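Aldehyde dehydrogenase (Listeria monocytogenes, PDB 3K9D) probably oxidises aldehydes with NAD or NADP as electron acceptor, as a member of the aldehyde dehydrogenase family. Local coordinates at residues N400-L405 against G409-L414. Residues are numbered along the deposited sequence; the frame is centred on the assembly and turned at random.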
loop_
_atom_site.group_PDB
_atom_site.type_symbol
_atom_site.label_atom_id
_atom_site.label_comp_id
_atom_site.label_asym_id
_atom_site.label_seq_id
_atom_site.Cartn_x
_atom_site.Cartn_y
_atom_site.Cartn_z
ATOM N N ASN A 400 -4.252 1.405 29.041
ATOM C CA ASN A 400 -4.262 2.387 30.147
ATOM C C ASN A 400 -4.148 3.841 29.678
ATOM O O ASN A 400 -3.290 4.593 30.141
ATOM C CB ASN A 400 -3.177 2.051 31.187
ATOM C CG ASN A 400 -3.420 0.725 31.881
ATOM O OD1 ASN A 400 -4.548 0.290 32.034
ATOM N ND2 ASN A 400 -2.366 0.104 32.338
ATOM N N THR A 401 -5.021 4.222 28.756
ATOM C CA THR A 401 -4.920 5.526 28.116
ATOM C C THR A 401 -6.309 5.848 27.582
ATOM O O THR A 401 -7.102 4.926 27.379
ATOM C CB THR A 401 -3.783 5.547 27.001
ATOM O OG1 THR A 401 -3.322 6.893 26.768
ATOM C CG2 THR A 401 -4.219 4.891 25.694
ATOM N N PRO A 402 -6.631 7.146 27.412
ATOM C CA PRO A 402 -7.855 7.539 26.699
ATOM C C PRO A 402 -7.825 7.088 25.234
ATOM O O PRO A 402 -6.829 7.306 24.551
ATOM C CB PRO A 402 -7.832 9.075 26.755
ATOM C CG PRO A 402 -6.724 9.464 27.642
ATOM C CD PRO A 402 -5.867 8.305 27.921
ATOM N N GLY A 403 -8.911 6.478 24.761
ATOM C CA GLY A 403 -8.992 5.948 23.383
ATOM C C GLY A 403 -8.693 6.927 22.257
ATOM O O GLY A 403 -7.867 6.645 21.404
ATOM N N ALA A 404 -9.361 8.076 22.264
ATOM C CA ALA A 404 -9.220 9.097 21.222
ATOM C C ALA A 404 -7.801 9.642 21.155
ATOM O O ALA A 404 -7.228 9.794 20.077
ATOM C CB ALA A 404 -10.187 10.244 21.490
ATOM N N LEU A 405 -7.258 9.912 22.339
ATOM C CA LEU A 405 -5.983 10.546 22.537
ATOM C C LEU A 405 -4.833 9.541 22.402
ATOM O O LEU A 405 -3.753 9.888 21.954
ATOM C CB LEU A 405 -5.969 11.210 23.924
ATOM C CG LEU A 405 -6.548 12.612 24.187
ATOM C CD1 LEU A 405 -7.778 12.997 23.360
ATOM C CD2 LEU A 405 -6.869 12.746 25.683
ATOM N N GLY A 409 -1.924 8.942 18.942
ATOM C CA GLY A 409 -0.542 9.159 19.382
ATOM C C GLY A 409 -0.291 10.451 20.159
ATOM O O GLY A 409 0.830 10.977 20.163
ATOM N N ALA A 410 -1.330 10.971 20.814
ATOM C CA ALA A 410 -1.190 12.184 21.625
ATOM C C ALA A 410 -0.827 11.834 23.074
ATOM O O ALA A 410 0.019 12.483 23.679
ATOM C CB ALA A 410 -2.457 13.034 21.559
ATOM N N THR A 411 -1.464 10.795 23.612
ATOM C CA THR A 411 -1.097 10.267 24.931
ATOM C C THR A 411 -0.312 8.947 24.876
ATOM O O THR A 411 0.083 8.419 25.921
ATOM C CB THR A 411 -2.315 10.090 25.870
ATOM O OG1 THR A 411 -3.219 9.135 25.314
ATOM C CG2 THR A 411 -3.026 11.407 26.105
ATOM N N THR A 412 -0.085 8.420 23.677
ATOM C CA THR A 412 0.811 7.258 23.503
ATOM C C THR A 412 2.036 7.570 22.641
ATOM O O THR A 412 2.119 8.618 22.003
ATOM C CB THR A 412 0.094 6.033 22.882
ATOM O OG1 THR A 412 -0.460 6.369 21.595
ATOM C CG2 THR A 412 -0.978 5.480 23.813
ATOM N N ASN A 413 3.006 6.695 22.622
ATOM C CA ASN A 413 4.080 6.804 21.688
ATOM C C ASN A 413 3.863 6.245 20.274
ATOM O O ASN A 413 4.787 6.038 19.566
ATOM C CB ASN A 413 5.397 6.350 22.292
ATOM C CG ASN A 413 5.895 7.259 23.413
ATOM O OD1 ASN A 413 5.800 8.440 23.352
ATOM N ND2 ASN A 413 6.401 6.664 24.445
ATOM N N LEU A 414 2.627 6.022 19.886
ATOM C CA LEU A 414 2.298 5.701 18.491
ATOM C C LEU A 414 2.649 6.884 17.594
ATOM O O LEU A 414 2.823 8.017 18.075
ATOM C CB LEU A 414 0.814 5.367 18.330
ATOM C CG LEU A 414 0.214 4.104 18.952
ATOM C CD1 LEU A 414 -1.253 3.989 18.584
ATOM C CD2 LEU A 414 0.969 2.830 18.522
#
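The backbone oxygen of L405, in the short helix 403-407, takes two N-H groups from the chain that leaves the helix. A410 N lies 2.9 Å from L405 O, almost in line with the carbonyl bond, although its own hydrogen points well off line (140° at the H). T411 N, 3.0 Å from L405 O, donates nearly straight at 168° but arrives from above the carbonyl plane. One hydroxyl pair adds a third bond: T411 OG1 donates to T401 OG1 at 2.7 Å, joining the residue ahead of the N-cap P402 to the loop beyond the helix. T401 reaches across because its hydroxyl stands anti to the backbone N (chi1 -157°). At G409 the helix ends in a Schellman motif; its positive phi reverses the chain so that the amides of A410 and T411 face L405 O, the bond from A410 N being the 6→1 bond of the motif. The helix follows strand 396-399, within this chain an outermost strand of the seven-stranded parallel sheet, and G403 N and A404 N are held by E254 and S242. T411 CG2 rests 3.7 Å from L405 CB, with L405 CD2 a little farther off. The methyls of T401 and T412 meet at 3.8 Å between CG2 atoms, while T412 OG1 bonds to G406 O. The second subunit closes over this buried turn, its G448, T447 and L452 packing on T401, T412 and L405.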